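Local coordinates for protein octopine dehydrogenase (Pecten maximus, PDB 3C7A) that catalyses the NADH-dependent reductive condensation of L-arginine with pyruvate to D-octopine, and the reverse oxidation, at residues A134-C148 with L160-T174. Residues are numbered along the deposited sequence; the frame is centred on the assembly and turned at random.
Sequences AAVSMMSFETLPWAC and LGTKSVLAASLIKGT. With NAD (nicotinamide-adenine-dinucleotide), chain B; EDO (1,2-ethanediol), chain C.
M138 and S140 pair antiparallel with I171 and S169, the axes of strands 137-141 and 165-171 approaching to 4.7 Å at closest, while W146 faces T162 in a second antiparallel run beyond the loop at 142-145. M138 and I171 bond through both N-H and C=O, M138 N to I171 O at 3.2 Å. On the face shared by M139, F141, A168 and L170, the methyl of A168 sits over the centre of the F141 ring, CB 3.7 Å from the centroid and 8° off its normal, a CH-pi contact. With its CG anti to the carbonyl carbon (chi1 -79°), F141 also brings CD2 within 3.9 Å of L166 CD2, and the ring meets F194 edge-to-face. An alanine in its place would probably leave the A168 methyl and the L166 branch without their aromatic partner and open a gap between them. The L166 side chain reaches over the 142-145 loop, CD1 3.7 Å from E142 CG and CD2 near the ring of P145. E142 OE2 accepts A167 N at 3.1 Å on its anti side, somewhat out of the carboxylate plane, while OE1 takes a bond from ethanediol. C148 N donates to NAD O7N (3.3 Å), and L144 CD2 packs on the nicotinamide. Strand 137-141, parallel to 111-114 in the Rossmann-type sheet, thus leads into a loop with pyruvate-binding T143 that lines the nicotinamide and pyruvate site.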
loop_
_atom_site.group_PDB
_atom_site.type_symbol
_atom_site.label_atom_id
_atom_site.label_comp_id
_atom_site.label_asym_id
_atom_site.label_seq_id
_atom_site.Cartn_x
_atom_site.Cartn_y
_atom_site.Cartn_z
ATOM N N ALA A 134 -18.118 4.749 12.391
ATOM C CA ALA A 134 -17.816 4.927 13.815
ATOM C C ALA A 134 -18.111 3.672 14.650
ATOM O O ALA A 134 -17.733 3.598 15.824
ATOM C CB ALA A 134 -18.564 6.138 14.373
ATOM N N ALA A 135 -18.779 2.695 14.038
ATOM C CA ALA A 135 -19.118 1.435 14.706
ATOM C C ALA A 135 -18.099 0.318 14.440
ATOM O O ALA A 135 -17.748 -0.431 15.357
ATOM C CB ALA A 135 -20.529 0.985 14.317
ATOM N N VAL A 136 -17.633 0.214 13.194
ATOM C CA VAL A 136 -16.655 -0.814 12.783
ATOM C C VAL A 136 -15.207 -0.465 13.180
ATOM O O VAL A 136 -14.957 0.604 13.744
ATOM C CB VAL A 136 -16.726 -1.102 11.247
ATOM C CG1 VAL A 136 -18.110 -1.606 10.850
ATOM C CG2 VAL A 136 -16.349 0.138 10.430
ATOM N N SER A 137 -14.270 -1.374 12.887
ATOM C CA SER A 137 -12.827 -1.151 13.090
ATOM C C SER A 137 -12.054 -1.130 11.759
ATOM O O SER A 137 -12.461 -1.786 10.796
ATOM C CB SER A 137 -12.237 -2.222 14.015
ATOM O OG SER A 137 -12.740 -2.114 15.337
ATOM N N MET A 138 -10.941 -0.389 11.719
ATOM C CA MET A 138 -10.113 -0.244 10.503
ATOM C C MET A 138 -8.634 -0.640 10.740
ATOM O O MET A 138 -7.970 -0.072 11.612
ATOM C CB MET A 138 -10.220 1.194 9.944
ATOM C CG MET A 138 -11.626 1.607 9.455
ATOM S SD MET A 138 -11.836 3.350 8.962
ATOM C CE MET A 138 -11.970 4.159 10.557
ATOM N N MET A 139 -8.133 -1.599 9.950
ATOM C CA MET A 139 -6.788 -2.200 10.118
ATOM C C MET A 139 -5.924 -2.056 8.845
ATOM O O MET A 139 -6.375 -2.416 7.757
ATOM C CB MET A 139 -6.940 -3.688 10.496
ATOM C CG MET A 139 -5.691 -4.386 11.053
ATOM S SD MET A 139 -5.975 -6.135 11.458
ATOM C CE MET A 139 -4.434 -6.570 12.263
ATOM N N SER A 140 -4.691 -1.552 8.986
ATOM C CA SER A 140 -3.813 -1.245 7.827
ATOM C C SER A 140 -2.386 -1.842 7.872
ATOM O O SER A 140 -1.599 -1.509 8.763
ATOM C CB SER A 140 -3.711 0.276 7.628
ATOM O OG SER A 140 -4.967 0.856 7.315
ATOM N N PHE A 141 -2.057 -2.685 6.886
ATOM C CA PHE A 141 -0.738 -3.353 6.785
ATOM C C PHE A 141 0.285 -2.594 5.917
ATOM O O PHE A 141 -0.096 -1.862 4.999
ATOM C CB PHE A 141 -0.901 -4.786 6.253
ATOM C CG PHE A 141 -1.360 -5.783 7.292
ATOM C CD1 PHE A 141 -2.716 -5.969 7.550
ATOM C CD2 PHE A 141 -0.433 -6.544 8.001
ATOM C CE1 PHE A 141 -3.145 -6.893 8.508
ATOM C CE2 PHE A 141 -0.849 -7.471 8.961
ATOM C CZ PHE A 141 -2.209 -7.645 9.215
ATOM N N GLU A 142 1.578 -2.798 6.196
ATOM C CA GLU A 142 2.664 -2.035 5.540
ATOM C C GLU A 142 2.984 -2.423 4.081
ATOM O O GLU A 142 3.322 -1.552 3.270
ATOM C CB GLU A 142 3.944 -1.993 6.405
ATOM C CG GLU A 142 4.647 -3.338 6.643
ATOM C CD GLU A 142 5.918 -3.222 7.489
ATOM O OE1 GLU A 142 6.750 -2.323 7.229
ATOM O OE2 GLU A 142 6.097 -4.046 8.411
ATOM N N THR A 143 2.888 -3.717 3.765
ATOM C CA THR A 143 3.103 -4.244 2.400
ATOM C C THR A 143 2.496 -5.656 2.255
ATOM O O THR A 143 1.895 -6.168 3.200
ATOM C CB THR A 143 4.614 -4.208 1.982
ATOM O OG1 THR A 143 4.742 -4.457 0.575
ATOM C CG2 THR A 143 5.446 -5.227 2.766
ATOM N N LEU A 144 2.638 -6.269 1.076
ATOM C CA LEU A 144 2.137 -7.634 0.839
ATOM C C LEU A 144 3.037 -8.690 1.506
ATOM O O LEU A 144 4.263 -8.583 1.435
ATOM C CB LEU A 144 1.998 -7.909 -0.670
ATOM C CG LEU A 144 1.190 -9.133 -1.134
ATOM C CD1 LEU A 144 -0.320 -8.924 -0.971
ATOM C CD2 LEU A 144 1.515 -9.494 -2.576
ATOM N N PRO A 145 2.430 -9.701 2.172
ATOM C CA PRO A 145 3.171 -10.762 2.877
ATOM C C PRO A 145 4.077 -11.664 2.021
ATOM O O PRO A 145 5.045 -12.219 2.551
ATOM C CB PRO A 145 2.057 -11.607 3.514
ATOM C CG PRO A 145 0.871 -10.705 3.571
ATOM C CD PRO A 145 0.974 -9.870 2.338
ATOM N N TRP A 146 3.768 -11.818 0.732
ATOM C CA TRP A 146 4.525 -12.730 -0.143
ATOM C C TRP A 146 4.993 -12.079 -1.450
ATOM O O TRP A 146 4.467 -11.046 -1.870
ATOM C CB TRP A 146 3.691 -13.974 -0.505
ATOM C CG TRP A 146 2.747 -14.484 0.557
ATOM C CD1 TRP A 146 3.037 -15.362 1.564
ATOM C CD2 TRP A 146 1.353 -14.170 0.688
ATOM N NE1 TRP A 146 1.915 -15.602 2.323
ATOM C CE2 TRP A 146 0.867 -14.885 1.807
ATOM C CE3 TRP A 146 0.469 -13.348 -0.026
ATOM C CZ2 TRP A 146 -0.465 -14.800 2.231
ATOM C CZ3 TRP A 146 -0.859 -13.265 0.397
ATOM C CH2 TRP A 146 -1.310 -13.988 1.516
ATOM N N ALA A 147 5.990 -12.699 -2.083
ATOM C CA ALA A 147 6.298 -12.460 -3.494
ATOM C C ALA A 147 5.724 -13.632 -4.293
ATOM O O ALA A 147 6.145 -14.779 -4.107
ATOM C CB ALA A 147 7.801 -12.336 -3.707
ATOM N N CYS A 148 4.759 -13.342 -5.169
ATOM C CA CYS A 148 3.948 -14.387 -5.814
ATOM C C CYS A 148 3.548 -14.084 -7.268
ATOM O O CYS A 148 3.444 -12.920 -7.661
ATOM C CB CYS A 148 2.698 -14.678 -4.969
ATOM S SG CYS A 148 1.697 -13.214 -4.530
ATOM N N LEU A 160 7.189 -17.393 -4.237
ATOM C CA LEU A 160 8.649 -17.354 -4.379
ATOM C C LEU A 160 9.379 -17.098 -3.056
ATOM O O LEU A 160 10.530 -17.514 -2.893
ATOM C CB LEU A 160 9.075 -16.310 -5.426
ATOM C CG LEU A 160 8.849 -16.513 -6.937
ATOM C CD1 LEU A 160 9.286 -17.897 -7.429
ATOM C CD2 LEU A 160 7.410 -16.212 -7.359
ATOM N N GLY A 161 8.712 -16.417 -2.123
ATOM C CA GLY A 161 9.282 -16.113 -0.805
ATOM C C GLY A 161 8.289 -15.486 0.166
ATOM O O GLY A 161 7.278 -14.921 -0.255
ATOM N N THR A 162 8.590 -15.583 1.463
ATOM C CA THR A 162 7.723 -15.065 2.532
ATOM C C THR A 162 8.527 -14.266 3.571
ATOM O O THR A 162 9.574 -14.723 4.040
ATOM C CB THR A 162 6.954 -16.217 3.243
ATOM O OG1 THR A 162 6.242 -16.997 2.275
ATOM C CG2 THR A 162 5.965 -15.676 4.277
ATOM N N LYS A 163 8.025 -13.080 3.922
ATOM C CA LYS A 163 8.641 -12.210 4.936
ATOM C C LYS A 163 8.670 -12.874 6.319
ATOM O O LYS A 163 7.795 -13.681 6.641
ATOM C CB LYS A 163 7.888 -10.874 5.033
ATOM C CG LYS A 163 7.834 -10.048 3.746
ATOM C CD LYS A 163 9.027 -9.114 3.610
ATOM C CE LYS A 163 8.846 -8.157 2.440
ATOM N NZ LYS A 163 10.012 -7.243 2.273
ATOM N N SER A 164 9.671 -12.529 7.129
ATOM C CA SER A 164 9.801 -13.095 8.478
ATOM C C SER A 164 8.969 -12.360 9.542
ATOM O O SER A 164 8.440 -12.995 10.459
ATOM C CB SER A 164 11.275 -13.198 8.900
ATOM O OG SER A 164 11.895 -11.926 8.969
ATOM N N VAL A 165 8.867 -11.034 9.415
ATOM C CA VAL A 165 8.036 -10.196 10.306
ATOM C C VAL A 165 7.230 -9.145 9.515
ATOM O O VAL A 165 7.603 -8.805 8.388
ATOM C CB VAL A 165 8.877 -9.483 11.414
ATOM C CG1 VAL A 165 9.393 -10.484 12.450
ATOM C CG2 VAL A 165 10.029 -8.672 10.812
ATOM N N LEU A 166 6.141 -8.639 10.109
ATOM C CA LEU A 166 5.275 -7.617 9.478
ATOM C C LEU A 166 4.399 -6.864 10.502
ATOM O O LEU A 166 3.964 -7.451 11.493
ATOM C CB LEU A 166 4.389 -8.255 8.396
ATOM C CG LEU A 166 3.885 -7.392 7.230
ATOM C CD1 LEU A 166 5.021 -7.012 6.284
ATOM C CD2 LEU A 166 2.787 -8.122 6.466
ATOM N N ALA A 167 4.132 -5.580 10.246
ATOM C CA ALA A 167 3.400 -4.714 11.194
ATOM C C ALA A 167 2.115 -4.072 10.638
ATOM O O ALA A 167 1.987 -3.870 9.426
ATOM C CB ALA A 167 4.332 -3.635 11.751
ATOM N N ALA A 168 1.185 -3.742 11.542
ATOM C CA ALA A 168 -0.105 -3.115 11.190
ATOM C C ALA A 168 -0.656 -2.173 12.277
ATOM O O ALA A 168 -0.431 -2.395 13.467
ATOM C CB ALA A 168 -1.140 -4.185 10.853
ATOM N N SER A 169 -1.387 -1.137 11.855
ATOM C CA SER A 169 -2.058 -0.199 12.776
ATOM C C SER A 169 -3.564 -0.484 12.916
ATOM O O SER A 169 -4.136 -1.222 12.108
ATOM C CB SER A 169 -1.824 1.255 12.338
ATOM O OG SER A 169 -2.457 1.541 11.101
ATOM N N LEU A 170 -4.197 0.109 13.936
ATOM C CA LEU A 170 -5.615 -0.147 14.239
ATOM C C LEU A 170 -6.372 1.056 14.832
ATOM O O LEU A 170 -5.864 1.745 15.722
ATOM C CB LEU A 170 -5.741 -1.358 15.182
ATOM C CG LEU A 170 -7.129 -1.857 15.614
ATOM C CD1 LEU A 170 -7.814 -2.648 14.502
ATOM C CD2 LEU A 170 -7.021 -2.700 16.876
ATOM N N ILE A 171 -7.586 1.288 14.326
ATOM C CA ILE A 171 -8.534 2.248 14.911
ATOM C C ILE A 171 -9.793 1.504 15.381
ATOM O O ILE A 171 -10.489 0.881 14.575
ATOM C CB ILE A 171 -8.929 3.379 13.912
ATOM C CG1 ILE A 171 -7.700 4.193 13.488
ATOM C CG2 ILE A 171 -9.998 4.299 14.521
ATOM C CD1 ILE A 171 -7.945 5.144 12.323
ATOM N N LYS A 172 -10.077 1.579 16.682
ATOM C CA LYS A 172 -11.202 0.857 17.295
ATOM C C LYS A 172 -12.491 1.682 17.351
ATOM O O LYS A 172 -12.462 2.872 17.671
ATOM C CB LYS A 172 -10.829 0.399 18.710
ATOM C CG LYS A 172 -9.837 -0.761 18.768
ATOM C CD LYS A 172 -9.040 -0.764 20.075
ATOM C CE LYS A 172 -9.873 -1.201 21.276
ATOM N NZ LYS A 172 -10.124 -2.669 21.288
ATOM N N GLY A 173 -13.617 1.031 17.051
ATOM C CA GLY A 173 -14.946 1.655 17.128
ATOM C C GLY A 173 -15.738 1.246 18.361
ATOM O O GLY A 173 -15.175 0.691 19.310
ATOM N N THR A 174 -17.046 1.510 18.345
ATOM C CA THR A 174 -17.918 1.248 19.503
ATOM C C THR A 174 -18.397 -0.207 19.631
ATOM O O THR A 174 -18.854 -0.618 20.703
ATOM C CB THR A 174 -19.152 2.198 19.548
ATOM O OG1 THR A 174 -19.910 2.079 18.336
ATOM C CG2 THR A 174 -18.722 3.651 19.743
HETATM P PA NAD B . -2.448 -7.534 -9.634
HETATM O O1A NAD B . -1.857 -6.687 -10.694
HETATM O O2A NAD B . -2.128 -8.962 -9.862
HETATM O O5B NAD B . -4.047 -7.307 -9.574
HETATM C C5B NAD B . -4.865 -7.423 -10.724
HETATM C C4B NAD B . -6.339 -7.426 -10.319
HETATM O O4B NAD B . -6.789 -6.106 -10.063
HETATM C C3B NAD B . -7.254 -7.977 -11.405
HETATM O O3B NAD B . -7.487 -9.359 -11.262
HETATM C C2B NAD B . -8.531 -7.173 -11.247
HETATM O O2B NAD B . -9.443 -7.816 -10.384
HETATM C C1B NAD B . -8.070 -5.866 -10.623
HETATM N N9A NAD B . -8.003 -4.847 -11.691
HETATM C C8A NAD B . -6.922 -4.589 -12.500
HETATM N N7A NAD B . -7.247 -3.601 -13.363
HETATM C C5A NAD B . -8.522 -3.221 -13.121
HETATM C C6A NAD B . -9.333 -2.257 -13.713
HETATM N N6A NAD B . -8.958 -1.705 -14.866
HETATM N N1A NAD B . -10.628 -2.080 -13.250
HETATM C C2A NAD B . -11.104 -2.857 -12.208
HETATM N N3A NAD B . -10.287 -3.814 -11.629
HETATM C C4A NAD B . -9.013 -3.995 -12.075
HETATM O O3 NAD B . -1.914 -7.018 -8.194
HETATM P PN NAD B . -1.161 -7.980 -7.137
HETATM O O1N NAD B . 0.040 -8.543 -7.795
HETATM O O2N NAD B . -2.154 -8.894 -6.526
HETATM O O5D NAD B . -0.630 -6.968 -5.997
HETATM C C5D NAD B . -1.482 -6.124 -5.248
HETATM C C4D NAD B . -0.667 -4.995 -4.611
HETATM O O4D NAD B . 0.410 -5.511 -3.840
HETATM C C3D NAD B . -0.067 -4.069 -5.663
HETATM O O3D NAD B . -0.295 -2.730 -5.287
HETATM C C2D NAD B . 1.417 -4.395 -5.653
HETATM O O2D NAD B . 2.201 -3.254 -5.914
HETATM C C1D NAD B . 1.648 -4.944 -4.248
HETATM N N1N NAD B . 2.758 -5.925 -4.168
HETATM C C2N NAD B . 2.805 -7.032 -4.984
HETATM C C3N NAD B . 3.861 -7.945 -4.886
HETATM C C7N NAD B . 3.782 -9.271 -5.599
HETATM O O7N NAD B . 4.832 -10.092 -5.573
HETATM N N7N NAD B . 2.603 -9.630 -6.287
HETATM C C4N NAD B . 4.871 -7.721 -3.947
HETATM C C5N NAD B . 4.817 -6.599 -3.119
HETATM C C6N NAD B . 3.749 -5.711 -3.242
HETATM C C1 EDO C . 9.533 1.006 4.770
HETATM O O1 EDO C . 8.870 1.930 3.898
HETATM C C2 EDO C . 8.560 0.505 5.832
HETATM O O2 EDO C . 7.617 -0.396 5.237
HETATM O O HOH W 1 -15.431 -1.693 16.359
HETATM O O HOH W 2 -5.511 2.010 10.895
#